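Local coordinates for ABC transporter periplasmic peptide-binding protein (Pseudoalteromonas, PDB 4QFK) that probably binds short peptides, likely dipeptides, in the periplasm and delivers them to an ABC transporter for uptake, at residues Ser41-Val46 against Asn201-Tyr206; Lys89-Thr94 against Phe165-Ala170; Ile119-Arg124 against Val184-Glu189; Glu287-Ile292 against Gly506-Ala511. One frame throughout, in Å; residues are numbered along the deposited sequence.

Interaction 1: Ser41-Val46 against Asn201-Tyr206; sequences SFNPQV and NLFDQY
An ST turn at Ser41 and an Asx turn at Asn43 shape the loop that grips Asp204. The contact joins two loops of a periplasmic binding protein fold: one follows strand 31-35, the other leads to strand 213-219. In the ST turn, Ser41 OG takes the backbone N-H of Asn43 at 3.0 Å. In the Asx turn, Asn43 OD1 accepts from Gln45 N at 2.8 Å, with the donor above the carbonyl plane. At the other end of the same amide, Asn43 ND2 donates to Gln45 OE1 at 3.1 Å. Asn43 ND2 also donates to Asp204 OD1; the modelled 2.5 Å is unusually short, and the exact length is doubtful. Both acceptors of ND2 lie close to the Asn43 amide plane, and the bonds at its two ends fix its rotation. A chi1 of 172° swings the Asn43 amide away from its own backbone N and out to the carboxylate. It reaches Asp204 OD1 from above the carboxylate plane, and the two planes are 48° apart. Arg124 forms a salt bridge to the same oxygen, so OD1 is held from two residues. One backbone bond also crosses, from Phe42 N to Asp204 O at 2.8 Å. The Phe42 ring packs on helix 50-60 and meets Tyr215 edge-to-face. Phe42 CD1 lies 3.5 Å from Gln205 O.

Interaction 2: Lys89-Thr94 against Phe165-Ala170; sequences KSVTFT and FELFNA
Phe165 pairs with Val91, and the two strands run antiparallel, with axes at 167°. The pair is hydrogen-bonded: Phe165 N donates to Val91 O at 2.8 Å, and Val91 N returns a bond to Phe165 O at 2.9 Å. The Phe165 side chain lies on the same face as Val91. Phe165 CD1 comes within 3.6 Å of Phe93 CE1, at the edge of the Phe93 ring and near its plane. The two ring planes are 74° apart. Glu166 forms a non-hydrogen-bonded pair with Ser90, and both side chains lie on the opposite face. The Glu166 chain bends at chi2 (-107°), which brings its carboxylate back toward Ser90. One water donates to Glu166 OE1, is hydrogen-bonded to Ser90 OG, and donates weakly to Lys89 O. Leu167 N then donates to Lys89 O at 2.9 Å. On the side of Val91, Leu167 CD1 lies 4.2 Å from Val91 CG2. Past the strand, Phe168 and Asn169 continue as loop. The aliphatic part of Lys89 lies against it, with Lys89 CD 3.8 Å from Asn169 CA. These two strands are the inner pair of a four-stranded antiparallel sheet. Strand 79-84 flanks one side and strand 152-159 the other. Helix 174-177 packs against Val91 and Phe93 through Phe174 and Leu175.

Interaction 3: Ile119-Arg124 against Val184-Glu189; sequences IFTFSR and VVLSKE
Thr121 meets the chain at Val184 to Leu186 with both branches of its side chain. Thr121 CB lies 4.0 Å from Leu186 N. From there OG1 leaves beside the backbone N (chi1 -67°). Thr121 OG1 accepts from Leu186 N at 2.9 Å in a fairly straight bond of 160°. It also donates to Asp117 O one turn earlier, so the hydroxyl acts as acceptor to one segment and donor to its own helix. The other branch, Thr121 CG2, reaches 3.2 Å from Val184 O. It also sits 3.9 Å above the centre of the Phe122 ring, within its own helix. A valine in place of Thr121 would probably leave the buried N-H of Leu186 and the carbonyl of Asp117 each without this partner. Beside the Thr121-Leu186 bond, Phe120 CB packs on Lys188 CB at 3.6 Å. The aliphatic Lys188 chain crosses Phe120 at a slant, with Lys188 CD also near Phe120 CB. Leu186 CD1 lies at the edge of the Arg124 guanidinium, near its plane, 4.3 Å from Arg124 NH2. That group forms a salt bridge to Asp204. Helix 115-126 thus rests on the loop that leads into helix 188-196. Ser187 is the N-cap of that second helix, its OG bonded to Tyr190 N. On another side of helix 115-126, Ile119 and Phe122 pack on Ile155 of strand 152-159.

Interaction 4: Glu287-Ile292 against Gly506-Ala511; sequences ETNLNI and GMRFQA
Arg508 lays its side chain across Asn289, with Arg508 CG 3.4 Å from Asn289 CB. Further out, Asn289 ND2 sits 3.7 Å above one face of the Arg508 guanidinium, offset toward its rim. The amide and guanidinium planes are 48° apart. Asn289 ND2 also makes a weak hydrogen bond to Pro523 O. The contact belongs to antiparallel strands 282-297 and 500-513, neighbours in the large mixed sheet. Their place there is consistent with the interdomain connection of this binding-protein family. Glu287 and Arg508 form a hydrogen-bonded pair: each N donates to the other's O, both at 3.0 Å. The guanidinium is held by Gly525 O through NH2 and Gly522 O through NH1. With Arg508 cut back to alanine, Asn289 would probably lose its packing partner, and the carbonyls of Gly522 and Gly525 these donors. Two residues on from Glu287, Asn289 N donates to Gly506 O at 3.2 Å. Between these bonds Thr288 and Met507 form the non-hydrogen-bonded pair, with side chains on the face away from those of Glu287 and Arg508. There Thr288 CG2 touches Met507 SD at 4.1 Å.

Interactions 1, 2 and 3 form a continuous chain of contacts, while interaction 4 stands apart. Interactions 1 and 3 have centres 12 Å apart and share Arg124: its NH2 lies 2.7 Å from Asp204 OD1. Gln45 NE2 adds a probable hydrogen bond to Thr121 O at 2.9 Å. Interactions 2 and 3 are 17 Å apart by centres and meet where Phe165 CZ touches Phe122 CD2 at 3.8 Å. This packs helix 115-126 against the small antiparallel sheet. Interaction 4 joins strands of the large sheet, with its centre about 28 Å from that of interaction 1 and 34 Å from that of interaction 2. Its nearest atoms are about 15 Å from interaction 3.

Interaction 1: Ser41-Val46 against Asn201-Tyr206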
loop_
_atom_site.group_PDB
_atom_site.type_symbol
_atom_site.label_atom_id
_atom_site.label_comp_id
_atom_site.label_asym_id
_atom_site.label_seq_id
_atom_site.Cartn_x
_atom_site.Cartn_y
_atom_site.Cartn_z
ATOM N N SER A 41 4.111 16.202 6.217
ATOM C CA SER A 41 5.165 15.987 7.199
ATOM C C SER A 41 6.490 15.652 6.490
ATOM O O SER A 41 6.514 15.375 5.288
ATOM C CB SER A 41 4.771 14.825 8.124
ATOM O OG SER A 41 5.809 14.503 9.036
ATOM N N PHE A 42 7.596 15.669 7.220
ATOM C CA PHE A 42 8.816 15.142 6.636
ATOM C C PHE A 42 9.309 13.862 7.326
ATOM O O PHE A 42 10.412 13.394 7.064
ATOM C CB PHE A 42 9.895 16.202 6.570
ATOM C CG PHE A 42 9.730 17.131 5.430
ATOM C CD1 PHE A 42 8.959 18.289 5.563
ATOM C CD2 PHE A 42 10.309 16.843 4.206
ATOM C CE1 PHE A 42 8.797 19.149 4.488
ATOM C CE2 PHE A 42 10.152 17.702 3.123
ATOM C CZ PHE A 42 9.405 18.853 3.262
ATOM N N ASN A 43 8.467 13.301 8.185
ATOM C CA ASN A 43 8.716 11.997 8.809
ATOM C C ASN A 43 7.615 11.001 8.420
ATOM O O ASN A 43 6.456 11.187 8.768
ATOM C CB ASN A 43 8.818 12.160 10.327
ATOM C CG ASN A 43 8.879 10.838 11.070
ATOM O OD1 ASN A 43 8.980 9.767 10.471
ATOM N ND2 ASN A 43 8.811 10.911 12.394
ATOM N N PRO A 44 7.987 9.946 7.673
ATOM C CA PRO A 44 7.046 8.937 7.160
ATOM C C PRO A 44 6.238 8.297 8.263
ATOM O O PRO A 44 5.144 7.821 8.008
ATOM C CB PRO A 44 7.964 7.878 6.538
ATOM C CG PRO A 44 9.182 8.614 6.155
ATOM C CD PRO A 44 9.363 9.682 7.224
ATOM N N GLN A 45 6.764 8.294 9.477
ATOM C CA GLN A 45 6.097 7.597 10.568
ATOM C C GLN A 45 4.715 8.131 10.865
ATOM O O GLN A 45 3.854 7.383 11.324
ATOM C CB GLN A 45 6.898 7.682 11.862
ATOM C CG GLN A 45 8.183 6.917 11.893
ATOM C CD GLN A 45 8.830 7.060 13.246
ATOM O OE1 GLN A 45 8.777 8.140 13.851
ATOM N NE2 GLN A 45 9.400 5.971 13.758
ATOM N N VAL A 46 4.518 9.429 10.652
ATOM C CA VAL A 46 3.305 10.080 11.128
ATOM C C VAL A 46 2.216 10.272 10.070
ATOM O O VAL A 46 1.247 10.969 10.328
ATOM C CB VAL A 46 3.601 11.438 11.842
ATOM C CG1 VAL A 46 4.640 11.248 12.944
ATOM C CG2 VAL A 46 4.021 12.562 10.834
ATOM N N ASN A 201 8.992 19.802 18.076
ATOM C CA ASN A 201 8.166 19.978 16.878
ATOM C C ASN A 201 8.941 20.264 15.579
ATOM O O ASN A 201 8.389 20.206 14.479
ATOM C CB ASN A 201 7.090 21.043 17.129
ATOM C CG ASN A 201 7.661 22.303 17.765
ATOM O OD1 ASN A 201 8.032 22.300 18.958
ATOM N ND2 ASN A 201 7.744 23.391 16.976
ATOM N N LEU A 202 10.229 20.537 15.698
ATOM C CA LEU A 202 11.081 20.669 14.527
ATOM C C LEU A 202 11.546 19.308 13.975
ATOM O O LEU A 202 11.888 19.207 12.789
ATOM C CB LEU A 202 12.308 21.522 14.864
ATOM C CG LEU A 202 12.284 23.047 14.686
ATOM C CD1 LEU A 202 10.939 23.608 15.051
ATOM C CD2 LEU A 202 13.389 23.704 15.517
ATOM N N PHE A 203 11.569 18.280 14.834
ATOM C CA PHE A 203 12.055 16.949 14.457
ATOM C C PHE A 203 11.437 16.354 13.177
ATOM O O PHE A 203 12.160 15.917 12.290
ATOM C CB PHE A 203 11.885 15.967 15.630
ATOM C CG PHE A 203 12.494 14.597 15.392
ATOM C CD1 PHE A 203 13.869 14.419 15.400
ATOM C CD2 PHE A 203 11.682 13.486 15.187
ATOM C CE1 PHE A 203 14.431 13.147 15.202
ATOM C CE2 PHE A 203 12.229 12.213 14.981
ATOM C CZ PHE A 203 13.605 12.044 14.994
ATOM N N ASP A 204 10.112 16.322 13.101
ATOM C CA ASP A 204 9.385 15.780 11.945
ATOM C C ASP A 204 9.228 16.783 10.801
ATOM O O ASP A 204 8.777 16.435 9.696
ATOM C CB ASP A 204 7.978 15.354 12.360
ATOM C CG ASP A 204 7.977 14.205 13.345
ATOM O OD1 ASP A 204 8.848 13.313 13.236
ATOM O OD2 ASP A 204 7.098 14.210 14.237
ATOM N N GLN A 205 9.598 18.025 11.072
ATOM C CA GLN A 205 9.436 19.113 10.128
ATOM C C GLN A 205 10.763 19.392 9.402
ATOM O O GLN A 205 10.789 19.646 8.200
ATOM C CB GLN A 205 8.959 20.350 10.898
ATOM C CG GLN A 205 8.083 21.315 10.125
ATOM C CD GLN A 205 7.791 22.597 10.923
ATOM O OE1 GLN A 205 7.709 23.692 10.359
ATOM N NE2 GLN A 205 7.651 22.457 12.245
ATOM N N TYR A 206 11.867 19.357 10.137
ATOM C CA TYR A 206 13.178 19.521 9.530
ATOM C C TYR A 206 13.946 18.217 9.700
ATOM O O TYR A 206 14.456 17.909 10.775
ATOM C CB TYR A 206 13.908 20.715 10.128
ATOM C CG TYR A 206 13.144 22.003 9.902
ATOM C CD1 TYR A 206 13.167 22.635 8.666
ATOM C CD2 TYR A 206 12.379 22.570 10.912
ATOM C CE1 TYR A 206 12.457 23.806 8.443
ATOM C CE2 TYR A 206 11.671 23.738 10.700
ATOM C CZ TYR A 206 11.712 24.350 9.465
ATOM O OH TYR A 206 11.008 25.508 9.244
#

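Interaction 2: Lys89-Thr94 against Phe165-Ala170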
loop_
_atom_site.group_PDB
_atom_site.type_symbol
_atom_site.label_atom_id
_atom_site.label_comp_id
_atom_site.label_asym_id
_atom_site.label_seq_id
_atom_site.Cartn_x
_atom_site.Cartn_y
_atom_site.Cartn_z
ATOM N N LYS A 89 9.769 -15.007 18.636
ATOM C CA LYS A 89 9.398 -13.797 19.372
ATOM C C LYS A 89 10.593 -12.851 19.539
ATOM O O LYS A 89 10.502 -11.835 20.237
ATOM C CB LYS A 89 8.793 -14.148 20.744
ATOM C CG LYS A 89 7.608 -15.114 20.696
ATOM C CD LYS A 89 6.695 -15.008 21.934
ATOM C CE LYS A 89 7.415 -15.330 23.248
ATOM N NZ LYS A 89 6.615 -14.916 24.451
ATOM N N SER A 90 11.710 -13.205 18.906
ATOM C CA SER A 90 12.910 -12.379 18.942
ATOM C C SER A 90 13.449 -12.212 17.529
ATOM O O SER A 90 13.593 -13.192 16.792
ATOM C CB SER A 90 13.986 -13.008 19.836
ATOM O OG SER A 90 13.448 -13.412 21.092
ATOM N N VAL A 91 13.737 -10.970 17.150
ATOM C CA VAL A 91 14.343 -10.690 15.857
ATOM C C VAL A 91 15.566 -9.802 16.070
ATOM O O VAL A 91 15.458 -8.685 16.579
ATOM C CB VAL A 91 13.342 -10.005 14.896
ATOM C CG1 VAL A 91 13.923 -9.897 13.486
ATOM C CG2 VAL A 91 12.025 -10.772 14.866
ATOM N N THR A 92 16.730 -10.303 15.683
ATOM C CA THR A 92 17.974 -9.611 15.952
ATOM C C THR A 92 18.597 -9.078 14.669
ATOM O O THR A 92 18.959 -9.853 13.781
ATOM C CB THR A 92 18.988 -10.537 16.638
ATOM O OG1 THR A 92 18.526 -10.878 17.955
ATOM C CG2 THR A 92 20.344 -9.852 16.737
ATOM N N PHE A 93 18.727 -7.757 14.583
ATOM C CA PHE A 93 19.342 -7.113 13.423
ATOM C C PHE A 93 20.794 -6.735 13.731
ATOM O O PHE A 93 21.083 -6.080 14.733
ATOM C CB PHE A 93 18.555 -5.855 13.009
ATOM C CG PHE A 93 17.107 -6.115 12.623
ATOM C CD1 PHE A 93 16.106 -6.140 13.585
ATOM C CD2 PHE A 93 16.754 -6.328 11.312
ATOM C CE1 PHE A 93 14.789 -6.374 13.241
ATOM C CE2 PHE A 93 15.442 -6.559 10.960
ATOM C CZ PHE A 93 14.457 -6.583 11.930
ATOM N N THR A 94 21.712 -7.168 12.878
ATOM C CA THR A 94 23.073 -6.683 12.944
ATOM C C THR A 94 23.094 -5.458 12.053
ATOM O O THR A 94 22.435 -5.444 11.013
ATOM C CB THR A 94 24.052 -7.736 12.428
ATOM O OG1 THR A 94 23.923 -8.919 13.221
ATOM C CG2 THR A 94 25.485 -7.235 12.525
ATOM N N PHE A 165 14.601 -7.046 18.647
ATOM C CA PHE A 165 13.190 -6.752 18.860
ATOM C C PHE A 165 12.560 -7.942 19.565
ATOM O O PHE A 165 12.641 -9.076 19.076
ATOM C CB PHE A 165 12.458 -6.545 17.527
ATOM C CG PHE A 165 12.718 -5.209 16.864
ATOM C CD1 PHE A 165 13.986 -4.867 16.422
ATOM C CD2 PHE A 165 11.667 -4.312 16.649
ATOM C CE1 PHE A 165 14.218 -3.632 15.803
ATOM C CE2 PHE A 165 11.875 -3.084 16.035
ATOM C CZ PHE A 165 13.161 -2.743 15.606
ATOM N N GLU A 166 11.940 -7.685 20.711
ATOM C CA GLU A 166 11.148 -8.691 21.393
ATOM C C GLU A 166 9.670 -8.429 21.116
ATOM O O GLU A 166 9.176 -7.311 21.298
ATOM C CB GLU A 166 11.448 -8.691 22.897
ATOM C CG GLU A 166 12.953 -8.697 23.241
ATOM C CD GLU A 166 13.486 -10.033 23.775
ATOM O OE1 GLU A 166 13.520 -11.029 23.018
ATOM O OE2 GLU A 166 13.907 -10.076 24.952
ATOM N N LEU A 167 8.977 -9.460 20.644
ATOM C CA LEU A 167 7.560 -9.365 20.288
ATOM C C LEU A 167 6.673 -10.163 21.247
ATOM O O LEU A 167 7.042 -11.264 21.681
ATOM C CB LEU A 167 7.357 -9.910 18.879
ATOM C CG LEU A 167 8.530 -9.782 17.910
ATOM C CD1 LEU A 167 8.213 -10.468 16.580
ATOM C CD2 LEU A 167 8.870 -8.320 17.702
ATOM N N PHE A 168 5.501 -9.625 21.568
ATOM C CA PHE A 168 4.561 -10.338 22.438
ATOM C C PHE A 168 4.160 -11.709 21.874
ATOM O O PHE A 168 3.756 -12.604 22.624
ATOM C CB PHE A 168 3.303 -9.505 22.709
ATOM C CG PHE A 168 3.541 -8.293 23.568
ATOM C CD1 PHE A 168 3.556 -8.392 24.945
ATOM C CD2 PHE A 168 3.734 -7.052 22.999
ATOM C CE1 PHE A 168 3.770 -7.276 25.741
ATOM C CE2 PHE A 168 3.944 -5.935 23.797
ATOM C CZ PHE A 168 3.963 -6.056 25.169
ATOM N N ASN A 169 4.239 -11.869 20.556
ATOM C CA ASN A 169 3.974 -13.165 19.943
ATOM C C ASN A 169 4.683 -13.274 18.620
ATOM O O ASN A 169 5.169 -12.282 18.095
ATOM C CB ASN A 169 2.475 -13.416 19.758
ATOM C CG ASN A 169 1.762 -12.253 19.084
ATOM O OD1 ASN A 169 1.285 -11.328 19.751
ATOM N ND2 ASN A 169 1.664 -12.306 17.755
ATOM N N ALA A 170 4.759 -14.487 18.093
ATOM C CA ALA A 170 5.303 -14.687 16.762
ATOM C C ALA A 170 4.342 -14.050 15.780
ATOM O O ALA A 170 3.138 -14.035 16.006
ATOM C CB ALA A 170 5.457 -16.171 16.465
HETATM O O HOH W 1 11.672 -12.646 22.771
#

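Interaction 3: Ile119-Arg124 against Val184-Glu189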
loop_
_atom_site.group_PDB
_atom_site.type_symbol
_atom_site.label_atom_id
_atom_site.label_comp_id
_atom_site.label_asym_id
_atom_site.label_seq_id
_atom_site.Cartn_x
_atom_site.Cartn_y
_atom_site.Cartn_z
ATOM N N ILE A 119 16.516 1.899 18.191
ATOM C CA ILE A 119 15.758 1.768 19.420
ATOM C C ILE A 119 14.887 2.994 19.629
ATOM O O ILE A 119 13.690 2.873 19.906
ATOM C CB ILE A 119 16.703 1.532 20.630
ATOM C CG1 ILE A 119 17.358 0.148 20.521
ATOM C CG2 ILE A 119 15.950 1.670 21.967
ATOM C CD1 ILE A 119 18.281 -0.181 21.658
ATOM N N PHE A 120 15.485 4.173 19.469
ATOM C CA PHE A 120 14.718 5.402 19.530
ATOM C C PHE A 120 13.620 5.394 18.485
ATOM O O PHE A 120 12.459 5.650 18.792
ATOM C CB PHE A 120 15.585 6.642 19.313
ATOM C CG PHE A 120 14.771 7.879 19.031
ATOM C CD1 PHE A 120 14.139 8.559 20.066
ATOM C CD2 PHE A 120 14.574 8.318 17.738
ATOM C CE1 PHE A 120 13.357 9.678 19.818
ATOM C CE2 PHE A 120 13.780 9.435 17.476
ATOM C CZ PHE A 120 13.176 10.118 18.519
ATOM N N THR A 121 14.001 5.095 17.248
ATOM C CA THR A 121 13.099 5.228 16.107
ATOM C C THR A 121 11.841 4.383 16.261
ATOM O O THR A 121 10.746 4.864 16.037
ATOM C CB THR A 121 13.789 4.839 14.777
ATOM O OG1 THR A 121 14.818 5.788 14.458
ATOM C CG2 THR A 121 12.782 4.791 13.628
ATOM N N PHE A 122 11.995 3.120 16.647
ATOM C CA PHE A 122 10.855 2.222 16.659
ATOM C C PHE A 122 10.121 2.214 17.985
ATOM O O PHE A 122 8.907 2.038 18.016
ATOM C CB PHE A 122 11.241 0.841 16.144
ATOM C CG PHE A 122 11.659 0.854 14.696
ATOM C CD1 PHE A 122 10.700 0.922 13.682
ATOM C CD2 PHE A 122 12.990 0.859 14.346
ATOM C CE1 PHE A 122 11.059 0.986 12.348
ATOM C CE2 PHE A 122 13.371 0.902 13.013
ATOM C CZ PHE A 122 12.393 0.973 12.005
ATOM N N SER A 123 10.827 2.480 19.078
ATOM C CA SER A 123 10.154 2.520 20.364
ATOM C C SER A 123 9.280 3.756 20.457
ATOM O O SER A 123 8.377 3.783 21.293
ATOM C CB SER A 123 11.138 2.454 21.535
ATOM O OG SER A 123 11.911 3.633 21.606
ATOM N N ARG A 124 9.538 4.767 19.614
ATOM C CA ARG A 124 8.619 5.911 19.507
ATOM C C ARG A 124 7.187 5.462 19.203
ATOM O O ARG A 124 6.222 6.062 19.685
ATOM C CB ARG A 124 9.046 6.922 18.421
ATOM C CG ARG A 124 8.719 8.389 18.773
ATOM C CD ARG A 124 7.778 9.147 17.811
ATOM N NE ARG A 124 8.508 9.844 16.760
ATOM C CZ ARG A 124 8.136 10.977 16.156
ATOM N NH1 ARG A 124 7.019 11.616 16.486
ATOM N NH2 ARG A 124 8.914 11.488 15.208
ATOM N N VAL A 184 11.459 3.694 8.223
ATOM C CA VAL A 184 12.717 4.404 8.032
ATOM C C VAL A 184 13.395 4.593 9.392
ATOM O O VAL A 184 12.738 4.491 10.429
ATOM C CB VAL A 184 12.473 5.808 7.363
ATOM C CG1 VAL A 184 11.901 5.673 5.940
ATOM C CG2 VAL A 184 11.541 6.646 8.216
ATOM N N VAL A 185 14.696 4.880 9.382
ATOM C CA VAL A 185 15.478 5.072 10.598
ATOM C C VAL A 185 15.802 6.554 10.776
ATOM O O VAL A 185 16.255 7.216 9.831
ATOM C CB VAL A 185 16.805 4.249 10.575
ATOM C CG1 VAL A 185 17.650 4.540 11.799
ATOM C CG2 VAL A 185 16.523 2.747 10.472
ATOM N N LEU A 186 15.567 7.057 11.994
ATOM C CA LEU A 186 15.701 8.469 12.327
ATOM C C LEU A 186 16.905 8.666 13.220
ATOM O O LEU A 186 17.513 7.693 13.679
ATOM C CB LEU A 186 14.445 8.969 13.049
ATOM C CG LEU A 186 13.138 8.713 12.299
ATOM C CD1 LEU A 186 11.917 9.284 13.039
ATOM C CD2 LEU A 186 13.244 9.291 10.924
ATOM N N SER A 187 17.251 9.924 13.473
ATOM C CA SER A 187 18.417 10.234 14.299
ATOM C C SER A 187 18.040 10.481 15.748
ATOM O O SER A 187 17.382 11.476 16.064
ATOM C CB SER A 187 19.168 11.452 13.771
ATOM O OG SER A 187 20.126 11.885 14.731
ATOM N N LYS A 188 18.463 9.578 16.628
ATOM C CA LYS A 188 18.247 9.791 18.049
ATOM C C LYS A 188 19.075 10.977 18.529
ATOM O O LYS A 188 18.600 11.782 19.325
ATOM C CB LYS A 188 18.563 8.543 18.877
ATOM C CG LYS A 188 18.722 8.843 20.359
ATOM C CD LYS A 188 18.811 7.567 21.186
ATOM C CE LYS A 188 19.064 7.889 22.661
ATOM N NZ LYS A 188 18.204 7.105 23.593
ATOM N N GLU A 189 20.307 11.099 18.049
ATOM C CA GLU A 189 21.111 12.260 18.433
ATOM C C GLU A 189 20.370 13.564 18.188
ATOM O O GLU A 189 20.320 14.434 19.064
ATOM C CB GLU A 189 22.450 12.338 17.700
ATOM C CG GLU A 189 23.303 13.455 18.293
ATOM C CD GLU A 189 24.657 13.595 17.653
ATOM O OE1 GLU A 189 25.081 12.670 16.926
ATOM O OE2 GLU A 189 25.293 14.643 17.880
#

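Interaction 4: Glu287-Ile292 against Gly506-Ala511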
loop_
_atom_site.group_PDB
_atom_site.type_symbol
_atom_site.label_atom_id
_atom_site.label_comp_id
_atom_site.label_asym_id
_atom_site.label_seq_id
_atom_site.Cartn_x
_atom_site.Cartn_y
_atom_site.Cartn_z
ATOM N N GLU A 287 2.017 0.510 -14.867
ATOM C CA GLU A 287 2.188 -0.708 -14.083
ATOM C C GLU A 287 0.988 -0.968 -13.195
ATOM O O GLU A 287 0.578 -0.112 -12.417
ATOM C CB GLU A 287 3.443 -0.622 -13.219
ATOM C CG GLU A 287 4.638 -1.247 -13.860
ATOM C CD GLU A 287 4.504 -2.751 -13.956
ATOM O OE1 GLU A 287 3.608 -3.247 -14.688
ATOM O OE2 GLU A 287 5.290 -3.438 -13.275
ATOM N N THR A 288 0.416 -2.156 -13.307
ATOM C CA THR A 288 -0.729 -2.494 -12.478
ATOM C C THR A 288 -0.251 -2.536 -11.028
ATOM O O THR A 288 0.693 -3.261 -10.698
ATOM C CB THR A 288 -1.346 -3.827 -12.906
ATOM O OG1 THR A 288 -0.511 -4.895 -12.457
ATOM C CG2 THR A 288 -1.431 -3.895 -14.420
ATOM N N ASN A 289 -0.869 -1.731 -10.168
ATOM C CA ASN A 289 -0.419 -1.632 -8.787
ATOM C C ASN A 289 -1.005 -2.794 -8.011
ATOM O O ASN A 289 -2.071 -3.287 -8.374
ATOM C CB ASN A 289 -0.834 -0.289 -8.191
ATOM C CG ASN A 289 -0.563 -0.192 -6.693
ATOM O OD1 ASN A 289 -1.495 -0.104 -5.898
ATOM N ND2 ASN A 289 0.705 -0.174 -6.307
ATOM N N LEU A 290 -0.293 -3.252 -6.985
ATOM C CA LEU A 290 -0.764 -4.335 -6.149
ATOM C C LEU A 290 -2.007 -3.889 -5.376
ATOM O O LEU A 290 -1.895 -3.349 -4.275
ATOM C CB LEU A 290 0.329 -4.769 -5.158
ATOM C CG LEU A 290 1.630 -5.327 -5.726
ATOM C CD1 LEU A 290 2.517 -5.875 -4.603
ATOM C CD2 LEU A 290 1.330 -6.419 -6.758
ATOM N N ASN A 291 -3.186 -4.097 -5.956
ATOM C CA ASN A 291 -4.430 -3.813 -5.261
ATOM C C ASN A 291 -5.583 -4.504 -5.966
ATOM O O ASN A 291 -5.414 -5.022 -7.064
ATOM C CB ASN A 291 -4.686 -2.308 -5.238
ATOM C CG ASN A 291 -4.810 -1.731 -6.626
ATOM O OD1 ASN A 291 -3.805 -1.436 -7.267
ATOM N ND2 ASN A 291 -6.034 -1.610 -7.118
ATOM N N ILE A 292 -6.762 -4.473 -5.351
ATOM C CA ILE A 292 -7.953 -5.046 -5.958
ATOM C C ILE A 292 -9.204 -4.338 -5.449
ATOM O O ILE A 292 -9.340 -4.071 -4.244
ATOM C CB ILE A 292 -8.073 -6.547 -5.683
ATOM C CG1 ILE A 292 -9.401 -7.094 -6.210
ATOM C CG2 ILE A 292 -7.954 -6.834 -4.193
ATOM C CD1 ILE A 292 -9.340 -7.588 -7.632
ATOM N N GLY A 506 -6.624 -1.109 -10.192
ATOM C CA GLY A 506 -6.129 0.230 -10.431
ATOM C C GLY A 506 -4.696 0.164 -10.916
ATOM O O GLY A 506 -3.893 -0.605 -10.388
ATOM N N MET A 507 -4.393 0.936 -11.952
ATOM C CA MET A 507 -3.049 1.040 -12.489
ATOM C C MET A 507 -2.373 2.331 -12.037
ATOM O O MET A 507 -3.036 3.290 -11.631
ATOM C CB MET A 507 -3.085 0.948 -14.018
ATOM C CG MET A 507 -3.787 -0.316 -14.479
ATOM S SD MET A 507 -3.518 -0.787 -16.192
ATOM C CE MET A 507 -3.882 0.776 -17.016
ATOM N N ARG A 508 -1.048 2.340 -12.073
ATOM C CA ARG A 508 -0.308 3.567 -11.817
ATOM C C ARG A 508 0.400 3.931 -13.114
ATOM O O ARG A 508 0.812 3.054 -13.875
ATOM C CB ARG A 508 0.675 3.420 -10.646
ATOM C CG ARG A 508 0.861 1.981 -10.158
ATOM C CD ARG A 508 2.110 1.804 -9.283
ATOM N NE ARG A 508 2.157 2.773 -8.186
ATOM C CZ ARG A 508 3.093 2.788 -7.236
ATOM N NH1 ARG A 508 4.082 1.890 -7.243
ATOM N NH2 ARG A 508 3.042 3.707 -6.281
ATOM N N PHE A 509 0.480 5.222 -13.400
ATOM C CA PHE A 509 1.164 5.669 -14.599
ATOM C C PHE A 509 2.274 6.582 -14.146
ATOM O O PHE A 509 2.269 7.030 -13.013
ATOM C CB PHE A 509 0.222 6.436 -15.528
ATOM C CG PHE A 509 -0.955 5.638 -16.014
ATOM C CD1 PHE A 509 -2.077 5.503 -15.233
ATOM C CD2 PHE A 509 -0.939 5.041 -17.263
ATOM C CE1 PHE A 509 -3.163 4.768 -15.674
ATOM C CE2 PHE A 509 -2.029 4.320 -17.720
ATOM C CZ PHE A 509 -3.141 4.182 -16.922
ATOM N N GLN A 510 3.222 6.854 -15.032
ATOM C CA GLN A 510 4.286 7.823 -14.770
ATOM C C GLN A 510 4.782 8.399 -16.085
ATOM O O GLN A 510 5.059 7.661 -17.018
ATOM C CB GLN A 510 5.454 7.169 -14.029
ATOM C CG GLN A 510 6.680 8.054 -13.916
ATOM C CD GLN A 510 7.795 7.422 -13.083
ATOM O OE1 GLN A 510 8.719 6.814 -13.622
ATOM N NE2 GLN A 510 7.710 7.569 -11.771
ATOM N N ALA A 511 4.868 9.719 -16.177
ATOM C CA ALA A 511 5.448 10.341 -17.357
ATOM C C ALA A 511 6.755 11.033 -16.976
ATOM O O ALA A 511 6.877 11.602 -15.893
ATOM C CB ALA A 511 4.474 11.323 -17.958
#